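Local structure of chitin deacetylase 1 (Bombyx mori, 5ZNT) at residues R256-N261 with Q293-V298; R64-P67 with D71-A74; Y299-T304 with E323-K328; V26-L31 with P180-T185; S238-G243 with Y247-H252. The protein removes N-acetyl groups from the N-acetylglucosamine residues of chitin, as a zinc-dependent carbohydrate esterase of family 4, yielding chitosan and acetate. All blocks are in the same frame, centred on the assembly; numbering follows the deposited sequence.

Contact 1 (R256-N261 with Q293-V298); sequences RHYEQN and QSHNDV
Tyr-258, in the last turn of helix 243-258, meets His-295 and Asp-297, which lie just past the end of helix 278-294. The packed part of the contact is the phenol. Its CG lies anti to the backbone N (chi1 -176°), which sends the ring outward from the helix, and the imidazole of His-295 turns an edge to one face, CE1 3.5 Å from Tyr-258 CZ and displaced toward the rim. The planes stand 86° apart, a T-shaped pair. In this way the ends of two helices of the barrel-like deacetylase fold are joined where the second runs into strand 298-300. At the phenol's edge Tyr-258 OH is modelled 2.3 Å from Asp-297 OD2, a hydrogen bond whose very short length is doubtful. The other carboxylate oxygen fixes the imidazole's rotation: His-295 ND1 donates to the syn lone pair of Asp-297 OD1 at 2.9 Å, within the ring plane. Beyond these three residues the contact is loose, and Glu-259 and Asn-296 face solvent without meeting across it.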
# COMPACT_ATOMS: atom_id res chain seq x y z
N ARG A 256 -2.37 13.53 -15.29
CA ARG A 256 -1.29 14.24 -14.61
C ARG A 256 -0.03 13.39 -14.54
O ARG A 256 1.08 13.87 -14.77
CB ARG A 256 -1.74 14.66 -13.20
CG ARG A 256 -2.69 15.87 -13.12
CD ARG A 256 -2.89 16.35 -11.67
NE ARG A 256 -1.61 16.39 -10.96
CZ ARG A 256 -1.26 15.54 -9.99
NH1 ARG A 256 -2.10 14.59 -9.59
NH2 ARG A 256 -0.05 15.65 -9.44
N HIS A 257 -0.18 12.09 -14.24
CA HIS A 257 0.99 11.23 -14.17
C HIS A 257 1.44 10.81 -15.57
O HIS A 257 2.63 10.92 -15.91
CB HIS A 257 0.68 10.00 -13.31
CG HIS A 257 0.58 10.29 -11.85
ND1 HIS A 257 1.42 9.71 -10.92
CD2 HIS A 257 -0.26 11.10 -11.15
CE1 HIS A 257 1.11 10.17 -9.71
NE2 HIS A 257 0.10 11.00 -9.82
N TYR A 258 0.50 10.33 -16.38
CA TYR A 258 0.83 9.73 -17.67
C TYR A 258 1.46 10.75 -18.62
O TYR A 258 2.34 10.39 -19.40
CB TYR A 258 -0.42 9.14 -18.29
CG TYR A 258 -0.23 8.38 -19.58
CD1 TYR A 258 0.27 7.09 -19.58
CD2 TYR A 258 -0.59 8.95 -20.80
CE1 TYR A 258 0.42 6.38 -20.76
CE2 TYR A 258 -0.44 8.26 -22.00
CZ TYR A 258 0.07 6.97 -21.97
OH TYR A 258 0.23 6.25 -23.12
N GLU A 259 1.02 12.01 -18.56
CA GLU A 259 1.52 13.05 -19.45
C GLU A 259 2.74 13.78 -18.90
O GLU A 259 3.27 14.65 -19.59
CB GLU A 259 0.43 14.08 -19.76
CG GLU A 259 -0.96 13.53 -20.15
CD GLU A 259 -1.08 13.06 -21.59
OE1 GLU A 259 -0.04 12.79 -22.23
OE2 GLU A 259 -2.24 12.91 -22.07
N GLN A 260 3.20 13.46 -17.69
CA GLN A 260 4.40 14.12 -17.18
C GLN A 260 5.54 13.12 -17.02
O GLN A 260 6.12 12.68 -18.02
CB GLN A 260 4.12 14.85 -15.86
CG GLN A 260 3.09 15.97 -16.03
CD GLN A 260 2.87 16.83 -14.80
OE1 GLN A 260 3.67 17.73 -14.51
NE2 GLN A 260 1.77 16.58 -14.09
N ASN A 261 5.88 12.75 -15.79
CA ASN A 261 7.02 11.86 -15.56
C ASN A 261 6.61 10.41 -15.34
O ASN A 261 7.46 9.58 -14.99
CB ASN A 261 7.84 12.36 -14.37
CG ASN A 261 7.04 12.37 -13.08
OD1 ASN A 261 5.82 12.21 -13.10
ND2 ASN A 261 7.72 12.57 -11.95
N GLN A 293 -8.39 -1.46 -21.68
CA GLN A 293 -8.58 -1.74 -23.10
C GLN A 293 -7.78 -0.78 -23.98
O GLN A 293 -7.24 -1.18 -25.01
CB GLN A 293 -10.07 -1.69 -23.47
CG GLN A 293 -10.39 -2.18 -24.89
CD GLN A 293 -10.13 -1.13 -25.96
OE1 GLN A 293 -10.25 0.06 -25.70
NE2 GLN A 293 -9.75 -1.58 -27.18
N SER A 294 -7.69 0.48 -23.57
CA SER A 294 -7.12 1.49 -24.44
C SER A 294 -5.62 1.67 -24.27
O SER A 294 -4.99 2.33 -25.10
CB SER A 294 -7.83 2.84 -24.23
OG SER A 294 -7.58 3.37 -22.94
N HIS A 295 -5.01 1.08 -23.24
CA HIS A 295 -3.61 1.32 -22.95
C HIS A 295 -2.84 0.01 -22.94
O HIS A 295 -3.10 -0.87 -22.11
CB HIS A 295 -3.42 2.03 -21.60
CG HIS A 295 -3.67 3.49 -21.67
ND1 HIS A 295 -2.66 4.40 -21.92
CD2 HIS A 295 -4.81 4.22 -21.57
CE1 HIS A 295 -3.17 5.62 -21.95
NE2 HIS A 295 -4.47 5.54 -21.76
N ASN A 296 -1.88 -0.11 -23.85
CA ASN A 296 -0.93 -1.20 -23.78
C ASN A 296 0.25 -0.87 -22.88
O ASN A 296 1.14 -1.70 -22.72
CB ASN A 296 -0.43 -1.59 -25.19
CG ASN A 296 0.31 -0.46 -25.91
OD1 ASN A 296 0.70 0.54 -25.31
ND2 ASN A 296 0.51 -0.64 -27.22
N ASP A 297 0.25 0.33 -22.26
CA ASP A 297 1.39 0.81 -21.50
C ASP A 297 1.04 1.16 -20.05
O ASP A 297 1.77 1.92 -19.41
CB ASP A 297 2.00 2.04 -22.20
CG ASP A 297 0.98 3.13 -22.46
OD1 ASP A 297 -0.22 2.93 -22.16
OD2 ASP A 297 1.37 4.21 -22.98
N VAL A 298 -0.06 0.60 -19.52
CA VAL A 298 -0.51 0.86 -18.15
C VAL A 298 -0.59 -0.48 -17.43
O VAL A 298 -1.22 -1.42 -17.93
CB VAL A 298 -1.87 1.58 -18.13
CG1 VAL A 298 -2.48 1.61 -16.70
CG2 VAL A 298 -1.75 3.01 -18.68

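Contact 2 (R64-P67 with D71-A74)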
# COMPACT_ATOMS: atom_id res chain seq x y z
N ARG A 64 -9.67 -9.10 -15.59
CA ARG A 64 -8.99 -7.83 -15.82
C ARG A 64 -7.50 -8.12 -15.84
O ARG A 64 -6.95 -8.59 -14.84
CB ARG A 64 -9.37 -6.80 -14.75
CG ARG A 64 -10.88 -6.55 -14.67
CD ARG A 64 -11.32 -5.47 -13.68
NE ARG A 64 -12.63 -4.96 -14.09
CZ ARG A 64 -13.79 -5.32 -13.57
NH1 ARG A 64 -13.84 -6.18 -12.54
NH2 ARG A 64 -14.91 -4.80 -14.08
N LYS A 65 -6.85 -7.90 -16.98
CA LYS A 65 -5.47 -8.31 -17.19
C LYS A 65 -4.63 -7.12 -17.61
O LYS A 65 -5.08 -6.28 -18.38
CB LYS A 65 -5.35 -9.39 -18.29
CG LYS A 65 -6.36 -10.50 -18.19
CD LYS A 65 -5.80 -11.67 -17.43
CE LYS A 65 -6.71 -12.89 -17.58
NZ LYS A 65 -6.38 -13.85 -16.53
N ASN A 66 -3.40 -7.08 -17.10
CA ASN A 66 -2.40 -6.10 -17.53
C ASN A 66 -1.91 -6.44 -18.94
O ASN A 66 -2.22 -7.51 -19.46
CB ASN A 66 -1.23 -6.12 -16.56
CG ASN A 66 -1.53 -5.37 -15.28
OD1 ASN A 66 -2.23 -4.36 -15.29
ND2 ASN A 66 -0.99 -5.86 -14.17
N PRO A 67 -1.14 -5.55 -19.58
CA PRO A 67 -0.67 -5.84 -20.95
C PRO A 67 0.21 -7.07 -21.06
O PRO A 67 0.42 -7.55 -22.18
CB PRO A 67 0.10 -4.57 -21.34
CG PRO A 67 -0.52 -3.48 -20.50
CD PRO A 67 -0.83 -4.16 -19.18
N ASP A 71 -3.36 -11.16 -14.38
CA ASP A 71 -4.40 -10.48 -13.61
C ASP A 71 -3.83 -9.21 -12.96
O ASP A 71 -2.70 -9.19 -12.48
CB ASP A 71 -4.95 -11.41 -12.53
CG ASP A 71 -5.65 -12.63 -13.11
OD1 ASP A 71 -6.29 -12.51 -14.17
OD2 ASP A 71 -5.59 -13.69 -12.49
N ILE A 72 -4.64 -8.15 -12.95
CA ILE A 72 -4.25 -6.95 -12.22
C ILE A 72 -4.07 -7.30 -10.74
O ILE A 72 -4.73 -8.19 -10.20
CB ILE A 72 -5.28 -5.82 -12.40
CG1 ILE A 72 -6.67 -6.24 -11.91
CG2 ILE A 72 -5.37 -5.42 -13.86
CD1 ILE A 72 -7.65 -5.02 -11.92
N LYS A 73 -3.13 -6.62 -10.09
CA LYS A 73 -2.78 -6.91 -8.71
C LYS A 73 -2.89 -5.65 -7.87
O LYS A 73 -2.57 -4.55 -8.34
CB LYS A 73 -1.37 -7.48 -8.57
CG LYS A 73 -1.09 -8.74 -9.41
CD LYS A 73 -2.06 -9.88 -9.04
CE LYS A 73 -1.51 -11.22 -9.59
NZ LYS A 73 -1.20 -11.11 -11.05
N ALA A 74 -3.30 -5.82 -6.61
CA ALA A 74 -3.44 -4.73 -5.65
C ALA A 74 -2.65 -5.07 -4.38
O ALA A 74 -2.11 -6.17 -4.23
CB ALA A 74 -4.93 -4.48 -5.32
O HOH W 1 -8.36 -10.01 -13.14
O HOH W 2 0.03 -8.37 -13.60
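The loop between helix 53-59 and strand 75-78, within the polysaccharide deacetylase domain, is pinched at its neck by a single beta bridge between Lys-65 and Asp-71. Its backbone bond runs from Ile-72 N to Arg-64 O at 3.0 Å, and the same carbonyl oxygen also accepts a hydrogen bond from a water. Beside the bridge the side chains of Lys-65 and Asp-71 run alongside each other and point the same way. A bend in the lysine chain (chi2 -94°) brings NZ to Asp-71 OD1, where a 2.7 Å salt bridge meets the syn side, 34° out of the carboxylate plane. With alanine in place of Lys-65, Asp-71 OD1 would probably lose its charged mate, and Gly-62 O the ammonium bonded to it. This neck is part of the connection that carries the chain into the parallel sheet of the CE4 fold, with the Cys-70 to Cys-329 disulfide beside it. Ile-72 spreads its two branches against residues 64-66: CD1 lies 3.8 Å from Arg-64 CB, and CG2 is 3.6 Å from Asn-66 OD1, an oxygen that accepts Phe-300 N of strand 298-300. Asp-71 O is gripped by Lys-73 NZ at 2.8 Å and by a second water, which Asn-66 ND2 holds in turn. The guanidinium of Arg-64 leads off to a salt bridge with Asp-289 on helix 278-294.

Contact 3 (Y299-T304 with E323-K328)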
# COMPACT_ATOMS: atom_id res chain seq x y z
N TYR A 299 0.05 -0.57 -16.26
CA TYR A 299 0.06 -1.79 -15.44
C TYR A 299 -0.45 -1.49 -14.04
O TYR A 299 0.06 -0.59 -13.37
CB TYR A 299 1.48 -2.36 -15.32
CG TYR A 299 1.97 -3.11 -16.53
CD1 TYR A 299 2.37 -2.43 -17.68
CD2 TYR A 299 2.05 -4.50 -16.52
CE1 TYR A 299 2.83 -3.12 -18.81
CE2 TYR A 299 2.52 -5.20 -17.63
CZ TYR A 299 2.91 -4.50 -18.76
OH TYR A 299 3.37 -5.20 -19.85
N PHE A 300 -1.44 -2.27 -13.59
CA PHE A 300 -1.88 -2.26 -12.19
C PHE A 300 -1.06 -3.30 -11.44
O PHE A 300 -1.22 -4.50 -11.67
CB PHE A 300 -3.37 -2.58 -12.10
CG PHE A 300 -4.25 -1.54 -12.74
CD1 PHE A 300 -4.44 -1.52 -14.11
CD2 PHE A 300 -4.88 -0.57 -11.96
CE1 PHE A 300 -5.24 -0.56 -14.70
CE2 PHE A 300 -5.70 0.39 -12.55
CZ PHE A 300 -5.87 0.40 -13.92
N VAL A 301 -0.17 -2.83 -10.57
CA VAL A 301 0.82 -3.67 -9.91
C VAL A 301 0.79 -3.44 -8.39
O VAL A 301 0.26 -2.44 -7.89
CB VAL A 301 2.23 -3.40 -10.47
CG1 VAL A 301 2.32 -3.80 -11.96
CG2 VAL A 301 2.58 -1.93 -10.30
N THR A 302 1.41 -4.36 -7.67
CA THR A 302 1.59 -4.19 -6.23
C THR A 302 2.67 -3.16 -5.94
O THR A 302 3.46 -2.78 -6.81
CB THR A 302 1.96 -5.51 -5.56
OG1 THR A 302 3.30 -5.87 -5.93
CG2 THR A 302 1.01 -6.63 -5.98
N MET A 303 2.75 -2.76 -4.67
CA MET A 303 3.81 -1.83 -4.26
C MET A 303 5.18 -2.46 -4.40
O MET A 303 6.12 -1.82 -4.87
CB MET A 303 3.60 -1.40 -2.81
CG MET A 303 2.23 -0.88 -2.54
SD MET A 303 2.16 0.82 -3.04
CE MET A 303 2.06 1.56 -1.47
N THR A 304 5.33 -3.71 -3.94
CA THR A 304 6.59 -4.41 -4.12
C THR A 304 6.98 -4.46 -5.60
O THR A 304 8.16 -4.30 -5.94
CB THR A 304 6.51 -5.82 -3.54
OG1 THR A 304 6.46 -5.74 -2.11
CG2 THR A 304 7.72 -6.69 -3.95
N GLU A 323 9.84 -10.64 -15.35
CA GLU A 323 9.42 -11.76 -14.52
C GLU A 323 8.78 -11.36 -13.19
O GLU A 323 7.78 -12.00 -12.82
CB GLU A 323 10.61 -12.71 -14.27
CG GLU A 323 10.94 -13.60 -15.47
CD GLU A 323 9.71 -14.30 -16.06
OE1 GLU A 323 8.91 -14.89 -15.29
OE2 GLU A 323 9.54 -14.26 -17.29
N PRO A 324 9.28 -10.37 -12.43
CA PRO A 324 8.60 -10.04 -11.17
C PRO A 324 7.15 -9.67 -11.36
O PRO A 324 6.31 -10.01 -10.51
CB PRO A 324 9.44 -8.88 -10.61
CG PRO A 324 10.83 -9.13 -11.19
CD PRO A 324 10.56 -9.64 -12.57
N TRP A 325 6.81 -9.00 -12.47
CA TRP A 325 5.42 -8.65 -12.72
C TRP A 325 4.57 -9.83 -13.18
O TRP A 325 3.34 -9.69 -13.32
CB TRP A 325 5.35 -7.52 -13.75
CG TRP A 325 5.81 -6.19 -13.21
CD1 TRP A 325 6.42 -5.94 -12.02
CD2 TRP A 325 5.70 -4.92 -13.87
NE1 TRP A 325 6.69 -4.60 -11.89
CE2 TRP A 325 6.24 -3.95 -13.01
CE3 TRP A 325 5.18 -4.52 -15.10
CZ2 TRP A 325 6.28 -2.60 -13.33
CZ3 TRP A 325 5.23 -3.18 -15.43
CH2 TRP A 325 5.79 -2.24 -14.55
N ARG A 326 5.18 -10.99 -13.43
CA ARG A 326 4.45 -12.18 -13.85
C ARG A 326 4.32 -13.21 -12.73
O ARG A 326 3.75 -14.28 -12.96
CB ARG A 326 5.12 -12.82 -15.07
CG ARG A 326 5.42 -11.86 -16.22
CD ARG A 326 5.89 -12.60 -17.47
NE ARG A 326 4.92 -13.63 -17.79
CZ ARG A 326 3.92 -13.47 -18.66
NH1 ARG A 326 3.79 -12.33 -19.33
NH2 ARG A 326 3.07 -14.47 -18.85
N GLU A 327 4.86 -12.94 -11.54
CA GLU A 327 4.67 -13.87 -10.42
C GLU A 327 3.18 -14.00 -10.13
O GLU A 327 2.44 -13.01 -10.13
CB GLU A 327 5.41 -13.39 -9.16
CG GLU A 327 6.93 -13.22 -9.32
CD GLU A 327 7.55 -12.45 -8.15
OE1 GLU A 327 6.88 -12.29 -7.11
OE2 GLU A 327 8.72 -11.99 -8.27
N LYS A 328 2.73 -15.24 -9.93
CA LYS A 328 1.32 -15.54 -9.73
C LYS A 328 0.48 -14.82 -10.79
O LYS A 328 -0.44 -14.06 -10.49
CB LYS A 328 0.88 -15.18 -8.31
CG LYS A 328 1.59 -16.03 -7.26
CD LYS A 328 1.09 -15.74 -5.86
CE LYS A 328 2.21 -15.26 -4.96
NZ LYS A 328 1.78 -15.29 -3.54
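Trp-325 is packed against Tyr-299 and Val-301, which stand two residues apart and send their side chains to the same indole. The tyrosine ring offers a face to the outer rim of the tryptophan's six-membered ring: Trp-325 CZ3 is 3.4 Å from Tyr-299 CG, displaced from the ring centre, and Trp-325 CE3 comes equally near Tyr-299 CD2. The planes are inclined at 47° with centroids 4.8 Å apart, so the pair is oblique, neither stacked nor T-shaped. Val-301 approaches differently. With CG1 turned away from its own carbonyl carbon (chi1 -64°), this methyl comes down over the middle of the six-membered ring, 4.1 Å from the centroid, in a CH-pi contact. Replacing Tyr-299 by an alanine would probably open a gap beside Trp-325 CE3 and CZ3 and let the indole shift off the valine methyl. Other aromatic groups also confine the indole, Phe-322 edge-to-face and Trp-309 with its ring at a shallow angle, while Trp-325 NE1 donates to Gln-305 O. The arrangement belongs to a beta-alpha unit: strand 298-300 of the parallel sheet passes through Thr-302, the N-cap residue, into helix 303-311, and the loop carrying Trp-325 covers the junction.

Contact 4 (V26-L31 with P180-T185). Unlike the reference sequence in segment 180-185: Pro-180 (reference Arg), Trp-182 (reference Cys).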
# COMPACT_ATOMS: atom_id res chain seq x y z
N VAL A 26 12.61 12.67 -11.06
CA VAL A 26 13.38 12.02 -12.12
C VAL A 26 13.00 10.55 -12.21
O VAL A 26 12.82 9.87 -11.19
CB VAL A 26 14.89 12.21 -11.88
CG1 VAL A 26 15.71 11.44 -12.93
CG2 VAL A 26 15.24 13.70 -11.85
N ILE A 27 12.91 10.05 -13.44
CA ILE A 27 12.57 8.65 -13.71
C ILE A 27 13.77 7.76 -13.43
O ILE A 27 14.90 8.11 -13.82
CB ILE A 27 12.06 8.51 -15.15
CG1 ILE A 27 10.83 9.38 -15.36
CG2 ILE A 27 11.79 7.06 -15.49
CD1 ILE A 27 10.36 9.44 -16.83
N PRO A 28 13.60 6.63 -12.75
CA PRO A 28 14.71 5.69 -12.57
C PRO A 28 15.35 5.31 -13.89
O PRO A 28 14.68 5.19 -14.92
CB PRO A 28 14.04 4.48 -11.89
CG PRO A 28 12.88 5.09 -11.13
CD PRO A 28 12.40 6.25 -11.98
N GLY A 29 16.67 5.14 -13.87
CA GLY A 29 17.41 4.79 -15.08
C GLY A 29 17.38 5.84 -16.17
O GLY A 29 17.86 5.57 -17.28
N ASP A 30 16.83 7.02 -15.89
CA ASP A 30 16.68 8.11 -16.85
C ASP A 30 16.05 7.63 -18.16
O ASP A 30 16.38 8.10 -19.24
CB ASP A 30 18.03 8.79 -17.12
CG ASP A 30 17.86 10.15 -17.80
OD1 ASP A 30 17.00 10.95 -17.36
OD2 ASP A 30 18.58 10.42 -18.79
N LEU A 31 15.10 6.70 -18.05
CA LEU A 31 14.34 6.30 -19.22
C LEU A 31 13.46 7.47 -19.67
O LEU A 31 13.02 8.28 -18.85
CB LEU A 31 13.47 5.08 -18.91
CG LEU A 31 14.06 3.68 -19.10
CD1 LEU A 31 15.24 3.46 -18.19
CD2 LEU A 31 13.00 2.59 -18.84
N PRO A 180 4.18 14.81 -10.28
CA PRO A 180 4.20 14.05 -9.01
C PRO A 180 5.53 13.35 -8.82
O PRO A 180 6.41 13.37 -9.69
CB PRO A 180 3.05 13.05 -9.18
CG PRO A 180 2.97 12.85 -10.69
CD PRO A 180 3.28 14.21 -11.28
N LEU A 181 5.69 12.71 -7.65
CA LEU A 181 6.99 12.19 -7.23
C LEU A 181 7.06 10.68 -7.43
O LEU A 181 6.08 9.97 -7.22
CB LEU A 181 7.27 12.55 -5.77
CG LEU A 181 7.90 13.92 -5.47
CD1 LEU A 181 7.05 15.05 -6.02
CD2 LEU A 181 8.13 14.12 -3.97
N TRP A 182 8.24 10.20 -7.83
CA TRP A 182 8.59 8.79 -7.84
C TRP A 182 8.93 8.34 -6.41
O TRP A 182 9.33 9.17 -5.58
CB TRP A 182 9.79 8.53 -8.76
CG TRP A 182 9.38 8.43 -10.20
CD1 TRP A 182 9.10 9.47 -11.07
CD2 TRP A 182 9.18 7.22 -10.95
NE1 TRP A 182 8.74 8.96 -12.30
CE2 TRP A 182 8.79 7.59 -12.25
CE3 TRP A 182 9.31 5.86 -10.64
CZ2 TRP A 182 8.50 6.65 -13.24
CZ3 TRP A 182 9.02 4.92 -11.62
CH2 TRP A 182 8.63 5.32 -12.91
N PRO A 183 8.78 7.05 -6.11
CA PRO A 183 9.28 6.54 -4.82
C PRO A 183 10.74 6.92 -4.62
O PRO A 183 11.46 7.20 -5.59
CB PRO A 183 9.12 5.02 -4.93
CG PRO A 183 8.00 4.83 -5.92
CD PRO A 183 8.12 6.00 -6.91
N TYR A 184 11.17 6.94 -3.36
CA TYR A 184 12.54 7.27 -3.04
C TYR A 184 12.96 6.45 -1.83
O TYR A 184 12.11 5.98 -1.06
CB TYR A 184 12.71 8.79 -2.81
CG TYR A 184 11.78 9.37 -1.77
CD1 TYR A 184 12.12 9.34 -0.42
CD2 TYR A 184 10.57 9.95 -2.14
CE1 TYR A 184 11.27 9.86 0.54
CE2 TYR A 184 9.71 10.47 -1.19
CZ TYR A 184 10.07 10.41 0.15
OH TYR A 184 9.23 10.93 1.10
N THR A 185 14.26 6.24 -1.68
CA THR A 185 14.75 5.61 -0.45
C THR A 185 15.06 6.69 0.58
O THR A 185 15.24 7.87 0.27
CB THR A 185 15.99 4.74 -0.70
OG1 THR A 185 17.09 5.55 -1.09
CG2 THR A 185 15.71 3.72 -1.79
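Pro-28 and Ile-27 lie together over one face of the Trp-182 indole. The tryptophan has CG turned away from its carbonyl carbon (chi1 -82°) and the indole swung across the side-chain axis (chi2 79°), which presents the ring broadside to the incoming segment. Pro-28 CD sits 3.4 Å from Trp-182 CE3 and forms a CH-pi contact with the six-membered ring, 3.5 Å from its centroid and 16° off the normal. Ile-27 CA lies over the five-membered ring, 4.2 Å from its centroid, with Val-26 O on the same face. The two branches of Ile-27 then part: CG1, placed beside the backbone N, touches Trp-182 NE1 at 3.7 Å, and CG2, on the far side from that nitrogen, reaches Trp-182 CZ2 at 4.0 Å. Trp-182 NE1 itself donates to Asn-261 O, which helps hold the indole in this orientation. The proline is also set by its backbone, for Asp-30 N bonds to Ile-27 O at 3.0 Å and closes a turn with Pro-28 and Gly-29 at its corners. That geometry is a type II beta turn, here pressing the chain that precedes strand 38-45 onto the loop leading into strand 184-185 of the mixed sheet.

Contact 5 (S238-G243 with Y247-H252)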
# COMPACT_ATOMS: atom_id res chain seq x y z
N SER A 238 -13.31 15.00 -0.31
CA SER A 238 -14.69 15.13 0.17
C SER A 238 -15.63 15.79 -0.83
O SER A 238 -16.85 15.69 -0.64
CB SER A 238 -14.70 15.91 1.49
OG SER A 238 -13.82 17.01 1.41
N ASN A 239 -15.12 16.45 -1.87
CA ASN A 239 -15.99 17.02 -2.90
C ASN A 239 -16.42 16.01 -3.97
O ASN A 239 -17.20 16.38 -4.85
CB ASN A 239 -15.30 18.21 -3.57
CG ASN A 239 -13.94 17.85 -4.17
OD1 ASN A 239 -13.18 17.08 -3.58
ND2 ASN A 239 -13.64 18.41 -5.33
N ILE A 240 -15.94 14.77 -3.92
CA ILE A 240 -16.36 13.75 -4.87
C ILE A 240 -17.69 13.16 -4.40
O ILE A 240 -17.72 12.35 -3.48
CB ILE A 240 -15.31 12.64 -5.03
CG1 ILE A 240 -13.98 13.20 -5.51
CG2 ILE A 240 -15.82 11.55 -5.97
CD1 ILE A 240 -12.91 12.13 -5.61
N LEU A 241 -18.79 13.55 -5.06
CA LEU A 241 -20.12 13.12 -4.64
C LEU A 241 -20.85 12.22 -5.63
O LEU A 241 -21.75 11.49 -5.20
CB LEU A 241 -21.00 14.35 -4.36
CG LEU A 241 -20.40 15.26 -3.29
CD1 LEU A 241 -20.97 16.66 -3.44
CD2 LEU A 241 -20.59 14.70 -1.87
N THR A 242 -20.49 12.23 -6.91
CA THR A 242 -21.16 11.39 -7.90
C THR A 242 -20.16 10.50 -8.62
O THR A 242 -18.95 10.76 -8.62
CB THR A 242 -21.91 12.23 -8.95
OG1 THR A 242 -20.97 12.81 -9.85
CG2 THR A 242 -22.74 13.33 -8.29
N GLY A 243 -20.70 9.45 -9.24
CA GLY A 243 -19.87 8.58 -10.08
C GLY A 243 -19.20 9.32 -11.22
O GLY A 243 -18.04 9.05 -11.54
N TYR A 247 -15.25 9.48 -11.92
CA TYR A 247 -14.68 9.09 -13.21
C TYR A 247 -13.77 10.18 -13.76
O TYR A 247 -12.61 9.92 -14.12
CB TYR A 247 -15.81 8.72 -14.18
CG TYR A 247 -15.32 8.49 -15.59
CD1 TYR A 247 -14.72 7.28 -15.96
CD2 TYR A 247 -15.41 9.50 -16.56
CE1 TYR A 247 -14.25 7.08 -17.26
CE2 TYR A 247 -14.94 9.31 -17.85
CZ TYR A 247 -14.36 8.11 -18.19
OH TYR A 247 -13.90 7.96 -19.47
N ASN A 248 -14.23 11.43 -13.79
CA ASN A 248 -13.38 12.51 -14.30
C ASN A 248 -12.17 12.73 -13.40
O ASN A 248 -11.07 13.01 -13.89
CB ASN A 248 -14.20 13.80 -14.43
CG ASN A 248 -15.35 13.65 -15.43
OD1 ASN A 248 -15.22 12.95 -16.43
ND2 ASN A 248 -16.47 14.29 -15.15
N PHE A 249 -12.35 12.58 -12.09
CA PHE A 249 -11.23 12.68 -11.16
C PHE A 249 -10.16 11.63 -11.46
O PHE A 249 -8.95 11.94 -11.48
CB PHE A 249 -11.80 12.54 -9.74
CG PHE A 249 -10.78 12.34 -8.66
CD1 PHE A 249 -10.22 13.42 -8.01
CD2 PHE A 249 -10.44 11.06 -8.26
CE1 PHE A 249 -9.32 13.24 -6.99
CE2 PHE A 249 -9.52 10.86 -7.23
CZ PHE A 249 -8.97 11.96 -6.60
N LEU A 250 -10.56 10.40 -11.75
CA LEU A 250 -9.59 9.37 -12.10
C LEU A 250 -8.88 9.70 -13.41
O LEU A 250 -7.66 9.53 -13.51
CB LEU A 250 -10.27 8.01 -12.20
CG LEU A 250 -10.78 7.44 -10.88
CD1 LEU A 250 -11.81 6.37 -11.20
CD2 LEU A 250 -9.63 6.87 -10.03
N ASN A 251 -9.62 10.16 -14.43
CA ASN A 251 -8.98 10.52 -15.69
C ASN A 251 -8.01 11.68 -15.51
O ASN A 251 -6.90 11.64 -16.05
CB ASN A 251 -10.02 10.89 -16.73
CG ASN A 251 -10.55 9.69 -17.44
OD1 ASN A 251 -9.91 8.63 -17.45
ND2 ASN A 251 -11.72 9.83 -18.02
N HIS A 252 -8.42 12.72 -14.78
CA HIS A 252 -7.56 13.90 -14.62
C HIS A 252 -6.26 13.53 -13.92
O HIS A 252 -5.18 13.97 -14.34
CB HIS A 252 -8.30 15.00 -13.84
CG HIS A 252 -7.42 16.14 -13.43
ND1 HIS A 252 -6.63 16.84 -14.33
CD2 HIS A 252 -7.18 16.70 -12.22
CE1 HIS A 252 -5.96 17.78 -13.69
NE2 HIS A 252 -6.26 17.70 -12.40
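Ile-240 sets its terminal methyl on the face of the Phe-249 ring. CD1 stands over the middle of the ring, 3.6 Å from the centroid and only 8° off the normal, and its nearest ring atom, Phe-249 CG, is 3.7 Å away. The two side chains cross at about a right angle, the extended isoleucine chain bringing its terminal methyl down on the ring face. Phe-249 has CG opposite its backbone N (chi1 168°), which swings the ring out from helix 243-258 to face the preceding loop. The second link is in the backbone: Tyr-247 N donates to Gly-243 O at 2.8 Å, nearly straight at 162°, the i to i+4 bond of the first helical turn. In the next shell Leu-216 and Cys-237, the latter in a disulfide with Cys-231, also touch the phenylalanine. Tyr-247 leads away from the loop, its ring passing near Asn-251 and its hydroxyl bonded to Glu-290 of helix 278-294. The residue before the helix, Thr-242, helps hold the loop: its OG1 accepts Gln-245 N, while Gln-245 OE1 accepts Leu-241 N. The arrangement is that of a helix start with a threonine N-cap, the loop ahead of it folded back so that an apolar residue rests on the helix's second turn.

Contacts 1 and 5 share helix 243-258, which contact 5 begins and contact 1 ends, their centres about 18 Å apart. Asn-261 joins contact 1 to contact 4, with Asn-261 ND2 probably bonded to Pro-180 O at 2.7 Å. Contact 2 lies closest to contact 3, centres about 9 Å apart, and Lys-73 N probably bonds to Phe-300 O at 3.3 Å. Strand 298-300 also ties contact 1 to contact 3 in sequence, and Trp-309 touches both Trp-325 and Trp-182, bridging contacts 3 and 4. All five lie away from the zinc, bound by Asp-46, His-101 and His-105; two of these ligands immediately follow strands 38-45 and 97-100 of the parallel sheet that also contains strand 298-300.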